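Local coordinates for protein bifunctional pinoresinol-lariciresinol reductase 1 (Thuja plicata, PDB 1QYD) that reduces pinoresinol enantioselectively to lariciresinol, and (-)-lariciresinol onward to (+)-secoisolariciresinol, in lignan biosynthesis, taking the 4R-hydride of NADPH, at residues G166-L171 against D180-Y185; M175-D180 against S307-Y312; N189-W194 against M224-Q229. All blocks are in the same frame, centred on the assembly; numbering follows the deposited sequence.

Contact 1. Residues G166-L171 against D180-Y185; sequences GSLAQL and DKVLIY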
loop_
_atom_site.group_PDB
_atom_site.type_symbol
_atom_site.label_atom_id
_atom_site.label_comp_id
_atom_site.label_asym_id
_atom_site.label_seq_id
_atom_site.Cartn_x
_atom_site.Cartn_y
_atom_site.Cartn_z
ATOM N N GLY A 166 -1.056 23.209 16.795
ATOM C CA GLY A 166 0.293 23.714 16.647
ATOM C C GLY A 166 0.281 24.526 15.390
ATOM O O GLY A 166 0.409 25.734 15.439
ATOM N N SER A 167 -0.014 23.812 14.309
ATOM C CA SER A 167 -0.183 24.362 12.986
ATOM C C SER A 167 -1.399 25.281 12.823
ATOM O O SER A 167 -1.398 26.107 11.908
ATOM C CB SER A 167 -0.304 23.219 12.011
ATOM O OG SER A 167 -1.334 22.365 12.507
ATOM N N LEU A 168 -2.404 25.120 13.716
ATOM C CA LEU A 168 -3.756 25.712 13.699
ATOM C C LEU A 168 -4.614 25.121 12.567
ATOM O O LEU A 168 -5.733 25.549 12.296
ATOM C CB LEU A 168 -3.672 27.249 13.575
ATOM C CG LEU A 168 -4.262 28.141 14.674
ATOM C CD1 LEU A 168 -4.053 27.561 16.039
ATOM C CD2 LEU A 168 -3.592 29.508 14.596
ATOM N N ALA A 169 -4.057 24.020 12.023
ATOM C CA ALA A 169 -4.495 23.121 10.966
ATOM C C ALA A 169 -4.158 23.534 9.530
ATOM O O ALA A 169 -4.874 23.232 8.563
ATOM C CB ALA A 169 -5.998 22.906 11.110
ATOM N N GLN A 170 -2.978 24.157 9.351
ATOM C CA GLN A 170 -2.641 24.688 8.044
ATOM C C GLN A 170 -1.862 23.824 7.092
ATOM O O GLN A 170 -0.874 23.155 7.406
ATOM C CB GLN A 170 -1.926 26.001 8.233
ATOM C CG GLN A 170 -2.950 27.095 7.896
ATOM C CD GLN A 170 -3.582 27.834 9.063
ATOM O OE1 GLN A 170 -4.789 27.872 9.271
ATOM N NE2 GLN A 170 -2.766 28.504 9.844
ATOM N N LEU A 171 -2.403 23.929 5.881
ATOM C CA LEU A 171 -2.026 23.212 4.668
ATOM C C LEU A 171 -0.563 23.222 4.299
ATOM O O LEU A 171 -0.208 22.654 3.257
ATOM C CB LEU A 171 -2.767 23.762 3.409
ATOM C CG LEU A 171 -4.283 23.850 3.187
ATOM C CD1 LEU A 171 -4.565 24.253 1.761
ATOM C CD2 LEU A 171 -4.926 22.508 3.412
ATOM N N ASP A 180 0.065 36.671 10.828
ATOM C CA ASP A 180 -0.672 37.325 9.735
ATOM C C ASP A 180 -1.890 36.531 9.275
ATOM O O ASP A 180 -2.986 36.919 9.661
ATOM C CB ASP A 180 0.192 37.596 8.457
ATOM C CG ASP A 180 1.324 38.622 8.541
ATOM O OD1 ASP A 180 1.352 39.546 7.724
ATOM O OD2 ASP A 180 2.194 38.479 9.404
ATOM N N LYS A 181 -1.777 35.431 8.504
ATOM C CA LYS A 181 -2.915 34.677 7.974
ATOM C C LYS A 181 -3.232 33.388 8.695
ATOM O O LYS A 181 -2.465 32.907 9.529
ATOM C CB LYS A 181 -2.719 34.234 6.546
ATOM C CG LYS A 181 -2.483 35.278 5.495
ATOM C CD LYS A 181 -1.499 34.654 4.509
ATOM C CE LYS A 181 -0.091 34.623 5.111
ATOM N NZ LYS A 181 0.813 34.045 4.139
ATOM N N VAL A 182 -4.393 32.855 8.293
ATOM C CA VAL A 182 -4.875 31.539 8.658
ATOM C C VAL A 182 -5.901 31.191 7.608
ATOM O O VAL A 182 -6.802 31.982 7.325
ATOM C CB VAL A 182 -5.615 31.408 10.039
ATOM C CG1 VAL A 182 -4.602 31.084 11.130
ATOM C CG2 VAL A 182 -6.383 32.679 10.370
ATOM N N LEU A 183 -5.744 30.022 6.989
ATOM C CA LEU A 183 -6.721 29.527 6.035
ATOM C C LEU A 183 -7.792 28.799 6.860
ATOM O O LEU A 183 -7.436 28.012 7.745
ATOM C CB LEU A 183 -5.995 28.596 5.059
ATOM C CG LEU A 183 -6.507 28.325 3.612
ATOM C CD1 LEU A 183 -5.374 28.580 2.605
ATOM C CD2 LEU A 183 -6.906 26.865 3.432
ATOM N N ILE A 184 -9.099 29.127 6.691
ATOM C CA ILE A 184 -10.176 28.414 7.389
ATOM C C ILE A 184 -10.992 27.591 6.395
ATOM O O ILE A 184 -11.164 27.893 5.219
ATOM C CB ILE A 184 -11.145 29.383 8.175
ATOM C CG1 ILE A 184 -10.422 30.150 9.273
ATOM C CG2 ILE A 184 -12.220 28.563 8.878
ATOM C CD1 ILE A 184 -11.337 30.796 10.341
ATOM N N TYR A 185 -11.481 26.462 6.878
ATOM C CA TYR A 185 -12.178 25.543 6.026
ATOM C C TYR A 185 -13.661 25.795 6.166
ATOM O O TYR A 185 -14.348 25.443 7.125
ATOM C CB TYR A 185 -11.739 24.130 6.435
ATOM C CG TYR A 185 -10.213 24.022 6.318
ATOM C CD1 TYR A 185 -9.430 23.924 7.478
ATOM C CD2 TYR A 185 -9.598 24.107 5.062
ATOM C CE1 TYR A 185 -8.040 23.940 7.390
ATOM C CE2 TYR A 185 -8.219 24.104 4.963
ATOM C CZ TYR A 185 -7.453 24.036 6.127
ATOM O OH TYR A 185 -6.081 24.161 6.037
#

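Contact 2. Residues M175-D180 against S307-Y312; sequences MMPPRD and SYLERY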
loop_
_atom_site.group_PDB
_atom_site.type_symbol
_atom_site.label_atom_id
_atom_site.label_comp_id
_atom_site.label_asym_id
_atom_site.label_seq_id
_atom_site.Cartn_x
_atom_site.Cartn_y
_atom_site.Cartn_z
ATOM N N MET A 175 4.631 23.427 12.096
ATOM C CA MET A 175 4.041 22.985 13.349
ATOM C C MET A 175 4.034 24.025 14.414
ATOM O O MET A 175 4.217 23.768 15.604
ATOM C CB MET A 175 4.759 21.788 13.913
ATOM C CG MET A 175 3.700 20.728 14.013
ATOM S SD MET A 175 3.441 20.117 12.339
ATOM C CE MET A 175 1.692 20.131 12.188
ATOM N N MET A 176 3.817 25.220 13.881
ATOM C CA MET A 176 3.720 26.430 14.669
ATOM C C MET A 176 2.509 27.240 14.251
ATOM O O MET A 176 2.112 27.169 13.084
ATOM C CB MET A 176 4.967 27.244 14.482
ATOM C CG MET A 176 6.090 26.691 15.337
ATOM S SD MET A 176 5.882 26.867 17.124
ATOM C CE MET A 176 7.447 27.649 17.421
ATOM N N PRO A 177 1.832 27.983 15.140
ATOM C CA PRO A 177 0.700 28.822 14.782
ATOM C C PRO A 177 1.258 30.011 14.017
ATOM O O PRO A 177 2.250 30.601 14.456
ATOM C CB PRO A 177 0.079 29.165 16.111
ATOM C CG PRO A 177 0.777 28.329 17.167
ATOM C CD PRO A 177 2.154 28.172 16.552
ATOM N N PRO A 178 0.739 30.349 12.837
ATOM C CA PRO A 178 1.309 31.391 11.995
ATOM C C PRO A 178 0.838 32.815 12.234
ATOM O O PRO A 178 -0.337 33.044 12.508
ATOM C CB PRO A 178 1.018 30.898 10.591
ATOM C CG PRO A 178 -0.334 30.263 10.747
ATOM C CD PRO A 178 -0.160 29.507 12.054
ATOM N N ARG A 179 1.771 33.771 12.140
ATOM C CA ARG A 179 1.434 35.188 12.161
ATOM C C ARG A 179 0.893 35.601 10.777
ATOM O O ARG A 179 1.189 34.976 9.738
ATOM C CB ARG A 179 2.680 36.014 12.518
ATOM C CG ARG A 179 2.315 37.480 12.818
ATOM C CD ARG A 179 3.445 38.333 13.375
ATOM N NE ARG A 179 3.746 37.990 14.753
ATOM C CZ ARG A 179 4.997 38.011 15.217
ATOM N NH1 ARG A 179 6.020 38.351 14.433
ATOM N NH2 ARG A 179 5.229 37.691 16.489
ATOM N N ASP A 180 0.065 36.671 10.828
ATOM C CA ASP A 180 -0.672 37.325 9.735
ATOM C C ASP A 180 -1.890 36.531 9.275
ATOM O O ASP A 180 -2.986 36.919 9.661
ATOM C CB ASP A 180 0.192 37.596 8.457
ATOM C CG ASP A 180 1.324 38.622 8.541
ATOM O OD1 ASP A 180 1.352 39.546 7.724
ATOM O OD2 ASP A 180 2.194 38.479 9.404
ATOM N N SER A 307 -4.478 25.921 27.826
ATOM C CA SER A 307 -3.258 25.534 28.497
ATOM C C SER A 307 -2.211 24.871 27.593
ATOM O O SER A 307 -1.008 25.026 27.823
ATOM C CB SER A 307 -3.706 24.665 29.645
ATOM O OG SER A 307 -4.642 25.426 30.413
ATOM N N TYR A 308 -2.640 24.163 26.541
ATOM C CA TYR A 308 -1.739 23.616 25.534
ATOM C C TYR A 308 -1.177 24.740 24.658
ATOM O O TYR A 308 0.033 24.784 24.420
ATOM C CB TYR A 308 -2.466 22.613 24.648
ATOM C CG TYR A 308 -1.526 21.778 23.779
ATOM C CD1 TYR A 308 -1.049 20.579 24.280
ATOM C CD2 TYR A 308 -1.117 22.190 22.502
ATOM C CE1 TYR A 308 -0.178 19.792 23.545
ATOM C CE2 TYR A 308 -0.238 21.393 21.749
ATOM C CZ TYR A 308 0.225 20.194 22.289
ATOM O OH TYR A 308 1.094 19.378 21.588
ATOM N N LEU A 309 -2.004 25.680 24.151
ATOM C CA LEU A 309 -1.486 26.806 23.380
ATOM C C LEU A 309 -0.703 27.823 24.231
ATOM O O LEU A 309 0.216 28.466 23.727
ATOM C CB LEU A 309 -2.678 27.439 22.608
ATOM C CG LEU A 309 -3.106 26.639 21.348
ATOM C CD1 LEU A 309 -4.483 27.046 20.908
ATOM C CD2 LEU A 309 -2.190 26.943 20.171
ATOM N N GLU A 310 -0.941 27.863 25.553
ATOM C CA GLU A 310 -0.269 28.710 26.544
ATOM C C GLU A 310 1.206 28.332 26.714
ATOM O O GLU A 310 1.831 28.592 27.745
ATOM C CB GLU A 310 -1.055 28.576 27.882
ATOM C CG GLU A 310 -0.839 29.446 29.135
ATOM C CD GLU A 310 -1.908 29.279 30.245
ATOM O OE1 GLU A 310 -2.824 30.104 30.305
ATOM O OE2 GLU A 310 -1.840 28.345 31.060
ATOM N N ARG A 311 1.779 27.704 25.691
ATOM C CA ARG A 311 3.183 27.353 25.658
ATOM C C ARG A 311 3.673 27.387 24.228
ATOM O O ARG A 311 4.863 27.262 23.981
ATOM C CB ARG A 311 3.484 25.937 26.183
ATOM C CG ARG A 311 2.890 24.761 25.402
ATOM C CD ARG A 311 3.503 23.411 25.833
ATOM N NE ARG A 311 2.607 22.265 25.633
ATOM C CZ ARG A 311 1.946 21.753 26.674
ATOM N NH1 ARG A 311 2.070 22.250 27.905
ATOM N NH2 ARG A 311 1.137 20.725 26.493
ATOM N N TYR A 312 2.779 27.468 23.257
ATOM C CA TYR A 312 3.214 27.598 21.889
ATOM C C TYR A 312 3.623 29.045 21.650
ATOM O O TYR A 312 4.252 29.375 20.637
ATOM C CB TYR A 312 2.082 27.194 20.989
ATOM C CG TYR A 312 2.396 25.945 20.197
ATOM C CD1 TYR A 312 3.243 26.031 19.105
ATOM C CD2 TYR A 312 1.802 24.733 20.540
ATOM C CE1 TYR A 312 3.492 24.899 18.329
ATOM C CE2 TYR A 312 2.051 23.587 19.777
ATOM C CZ TYR A 312 2.895 23.675 18.666
ATOM O OH TYR A 312 3.121 22.551 17.868
#

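Contact 3. Residues N189-W194 against M224-Q229; sequences NVKGIW and MNILSQ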
loop_
_atom_site.group_PDB
_atom_site.type_symbol
_atom_site.label_atom_id
_atom_site.label_comp_id
_atom_site.label_asym_id
_atom_site.label_seq_id
_atom_site.Cartn_x
_atom_site.Cartn_y
_atom_site.Cartn_z
ATOM N N ASN A 189 -16.903 26.312 11.766
ATOM C CA ASN A 189 -17.796 26.178 12.917
ATOM C C ASN A 189 -18.028 24.754 13.358
ATOM O O ASN A 189 -18.441 24.490 14.496
ATOM C CB ASN A 189 -19.158 26.754 12.637
ATOM C CG ASN A 189 -19.082 28.249 12.440
ATOM O OD1 ASN A 189 -18.486 29.002 13.221
ATOM N ND2 ASN A 189 -19.707 28.663 11.344
ATOM N N VAL A 190 -17.745 23.892 12.364
ATOM C CA VAL A 190 -17.807 22.447 12.441
ATOM C C VAL A 190 -16.847 22.057 13.531
ATOM O O VAL A 190 -15.685 22.433 13.497
ATOM C CB VAL A 190 -17.367 21.820 11.136
ATOM C CG1 VAL A 190 -17.493 20.323 11.289
ATOM C CG2 VAL A 190 -18.207 22.317 9.962
ATOM N N LYS A 191 -17.383 21.344 14.504
ATOM C CA LYS A 191 -16.665 20.919 15.685
ATOM C C LYS A 191 -15.671 19.781 15.475
ATOM O O LYS A 191 -15.878 18.839 14.703
ATOM C CB LYS A 191 -17.713 20.543 16.715
ATOM C CG LYS A 191 -18.532 21.773 17.129
ATOM C CD LYS A 191 -17.719 22.633 18.053
ATOM C CE LYS A 191 -18.639 23.706 18.536
ATOM N NZ LYS A 191 -18.127 24.221 19.793
ATOM N N GLY A 192 -14.550 19.963 16.178
ATOM C CA GLY A 192 -13.432 19.032 16.214
ATOM C C GLY A 192 -13.018 18.765 17.666
ATOM O O GLY A 192 -13.507 19.406 18.610
ATOM N N ILE A 193 -12.136 17.785 17.884
ATOM C CA ILE A 193 -11.730 17.459 19.237
ATOM C C ILE A 193 -10.227 17.480 19.181
ATOM O O ILE A 193 -9.622 17.055 18.211
ATOM C CB ILE A 193 -12.351 16.065 19.622
ATOM C CG1 ILE A 193 -13.859 16.208 19.618
ATOM C CG2 ILE A 193 -11.933 15.600 21.012
ATOM C CD1 ILE A 193 -14.577 14.922 19.863
ATOM N N TRP A 194 -9.581 18.005 20.197
ATOM C CA TRP A 194 -8.166 18.249 20.126
ATOM C C TRP A 194 -7.594 17.708 21.439
ATOM O O TRP A 194 -8.130 18.108 22.486
ATOM C CB TRP A 194 -7.989 19.769 19.969
ATOM C CG TRP A 194 -8.767 20.505 18.861
ATOM C CD1 TRP A 194 -10.118 20.746 18.974
ATOM C CD2 TRP A 194 -8.271 20.994 17.684
ATOM N NE1 TRP A 194 -10.499 21.358 17.889
ATOM C CE2 TRP A 194 -9.431 21.525 17.106
ATOM C CE3 TRP A 194 -7.060 21.092 17.007
ATOM C CZ2 TRP A 194 -9.404 22.146 15.862
ATOM C CZ3 TRP A 194 -7.028 21.724 15.751
ATOM C CH2 TRP A 194 -8.187 22.244 15.181
ATOM N N MET A 224 -14.417 20.162 27.227
ATOM C CA MET A 224 -13.833 21.477 26.978
ATOM C C MET A 224 -13.142 21.687 25.630
ATOM O O MET A 224 -13.125 22.808 25.091
ATOM C CB MET A 224 -12.822 21.815 28.077
ATOM C CG MET A 224 -13.526 22.213 29.363
ATOM S SD MET A 224 -12.474 22.980 30.630
ATOM C CE MET A 224 -12.320 24.596 29.913
ATOM N N ASN A 225 -12.582 20.594 25.096
ATOM C CA ASN A 225 -11.880 20.652 23.844
ATOM C C ASN A 225 -12.742 20.182 22.702
ATOM O O ASN A 225 -12.176 19.694 21.726
ATOM C CB ASN A 225 -10.631 19.806 23.901
ATOM C CG ASN A 225 -9.686 20.106 25.055
ATOM O OD1 ASN A 225 -10.022 20.795 26.030
ATOM N ND2 ASN A 225 -8.475 19.544 24.933
ATOM N N ILE A 226 -14.098 20.261 22.736
ATOM C CA ILE A 226 -14.868 19.960 21.516
ATOM C C ILE A 226 -15.098 21.313 20.819
ATOM O O ILE A 226 -16.133 22.004 20.879
ATOM C CB ILE A 226 -16.213 19.312 21.829
ATOM C CG1 ILE A 226 -16.060 18.048 22.674
ATOM C CG2 ILE A 226 -16.855 19.012 20.471
ATOM C CD1 ILE A 226 -17.297 17.602 23.471
ATOM N N LEU A 227 -14.027 21.656 20.104
ATOM C CA LEU A 227 -13.918 22.954 19.502
ATOM C C LEU A 227 -13.752 22.953 18.003
ATOM O O LEU A 227 -13.111 22.107 17.380
ATOM C CB LEU A 227 -12.757 23.652 20.157
ATOM C CG LEU A 227 -12.765 23.745 21.655
ATOM C CD1 LEU A 227 -11.427 24.212 22.150
ATOM C CD2 LEU A 227 -13.881 24.636 22.060
ATOM N N SER A 228 -14.385 23.983 17.452
ATOM C CA SER A 228 -14.319 24.232 16.034
ATOM C C SER A 228 -12.947 24.783 15.679
ATOM O O SER A 228 -12.140 25.059 16.569
ATOM C CB SER A 228 -15.445 25.215 15.638
ATOM O OG SER A 228 -15.476 26.531 16.204
ATOM N N GLN A 229 -12.688 24.933 14.374
ATOM C CA GLN A 229 -11.411 25.429 13.871
ATOM C C GLN A 229 -11.075 26.843 14.283
ATOM O O GLN A 229 -9.975 27.127 14.741
ATOM C CB GLN A 229 -11.373 25.393 12.363
ATOM C CG GLN A 229 -9.970 25.766 11.864
ATOM C CD GLN A 229 -9.922 25.810 10.359
ATOM O OE1 GLN A 229 -10.914 25.598 9.655
ATOM N NE2 GLN A 229 -8.726 26.108 9.872
#

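Contact 1. Residues G166-L171 against D180-Y185
Tyr185 and Ala169 make the clearest polar link between the loop 166-171 and the segment 180-185. The phenol OH of Tyr185 donates to the backbone O of Ala169 over 2.9 Å, and this carbonyl oxygen lies at the ring edge, close to the ring plane. Seen from the acceptor, the hydroxyl stands at a C=O...OH angle of 146°. Leu171 leans against the same end of the tyrosine, its CD2 lying 3.3 Å from Tyr185 OH and its CD1 3.9 Å from Leu183 CD2.

Between these leucines and Val182 runs the side chain of Gln170. Its CB does little across the contact, but at the next bond the chain bends (chi2 103°) and carries the amide down onto the other backbone. Gln170 CG comes to 4.1 Å from Leu183 N, and Gln170 CD closes on that nitrogen to 3.7 Å. At the tip, Gln170 OE1 takes a weak, strongly bent hydrogen bond from Leu183 N, at 3.3 Å and 122°. Gln170 OE1 also stands 3.1 Å from Leu183 O, a meeting of two acceptors that probably costs part of what the bond gains. The other branch, Gln170 NE2, reaches 3.4 Å from Val182 CG1, an apolar neighbour that Leu168 CD2 touches as well.

Before the glutamine the loop is shaped by an ST turn, in which Ser167 OG accepts from Ala169 N while also bonding to Tyr163 O. In the surrounding fold, Leu168 packs on Val232 and Trp236 of helix 229-241, which begins with Gln229, whose OE1 accepts from Tyr185 N. Leu171 rests on helix 272-275, just past the inferred substrate-binding His271, and the weakly formed strand 181-182 pairs in parallel with strand 245-246.

Contact 2. Residues M175-D180 against S307-Y312
Tyr312 lies beside the loop 175-177 and is held there at its hydroxyl, at one edge and along part of its ring. Tyr312 OH donates to Met175 O over 2.8 Å, arriving tilted from the carbonyl plane, which anchors the hydroxyl end of the ring. The CB of Tyr312 already heads toward the loop, and its first torsion is far from any staggered position (chi1 -115°).

Met176 meets the ring along its rim. With CG anti to its own carbonyl carbon (chi1 -79°) and further bends at the next two bonds, the side chain of Met176 folds back so that SD stands 3.3 Å from Tyr312 CE1. Met176 SD is 4.5 Å from the centroid of the Tyr312 ring and 81° off the ring normal, which makes this an edge-on Met-aromatic contact. Met175 behaves differently, since it contributes its backbone oxygen while the tip of its side chain leads away from the tyrosine.

The two segments join the loop after helix 161-164 to the C-terminal tail, which leaves the last helix of the chain, 305-309, at Glu310. A turn follows directly, with Tyr312 N bonded to Leu309 O over 2.8 Å, and it brings the aromatic ring round to the loop.

Pro177 fills the angle between tyrosine and helix. Pro177 CD approaches Tyr312 CD1 obliquely at 3.5 Å, while its CG reaches toward Leu309 CD2 at 4.4 Å. Leu309 itself is buried against Val232, Ile235 and Leu239 of helix 229-241, and Pro177 touches Trp236 of the same helix. Tyr308 CE2 comes up to the edge of the Tyr312 ring in its plane, and the Tyr308 ring has Arg311 NE above one of its faces, offset toward the rim.

Contact 3. Residues N189-W194 against M224-Q229
Leu227 O is gripped from both faces of its carbonyl plane, by Gly192 N on one side and by the indole NE1 of Trp194 on the other. Each of these two donors, Gly192 N and Trp194 NE1, lies 2.8 Å from Leu227 O, and neither follows a lone-pair direction. The indole bond is nearly straight, 177° at the hydrogen, and the oxygen sits in the plane of the Trp194 ring at its edge. With CG anti to its own carbonyl carbon (chi1 -52°), the indole of Trp194 folds back along its own strand, which sets its pyrrole edge against Leu227, with CD1 4.1 Å from Leu227 CB. A phenylalanine here would lack the indole N-H, which would probably leave Leu227 O to Gly192 N alone and let the ring edge drift from the strand.

These residues belong to an antiparallel pairing of strands 191-195 and 226-228, the second and third strands of a small mixed sheet begun by 159-160. Gly192 and Leu227 form its hydrogen-bonded pair, although the return bond from Leu227 N to Gly192 O is weak. Ile193 and Ile226 make the adjoining non-hydrogen-bonded pair, lying side by side on one face with Ile193 CG1 4.2 Å from Ile226 CG2. Strand 226-228 starts with an inverse gamma turn centred on Ile226.

Just before Ile226, the Asn225 amide reaches Trp194 O through ND2 at 2.9 Å and 170°, with the oxygen in the amide plane; ND2 also donates to Val303 O. At the other end, Ser228 is the N-cap of helix 229-241, and its OG bonds to Glu231 OE1. Lys191 bends at its second torsion and crosses to the neighbouring strand, placing NZ 3.2 Å from Ile226 O, in the carbonyl plane, while the ammonium forms a salt bridge with the same Glu231.

In the fold
The chain first builds the parallel Rossmann-type sheet, whose strands run from 7-10 to 111-113, and enters the region of the three contacts after helix 161-164. Contact 1 closes a short loop, bringing 180-185 back to 166-171. Contact 2 starts inside that loop, at 175-180, and ends at the C-terminal tail, so the two cross; they share Asp180 and touch where Gly166 and Gln170 meet Pro177 and Pro178. Contact 3 follows contact 1 in series and is nested within the long excursion that contact 2 closes. Gln229 links contacts 1 and 3 through Tyr185, whereas contacts 2 and 3 stay about 7 Å apart at their nearest atoms. Helix 229-241 adjoins all three.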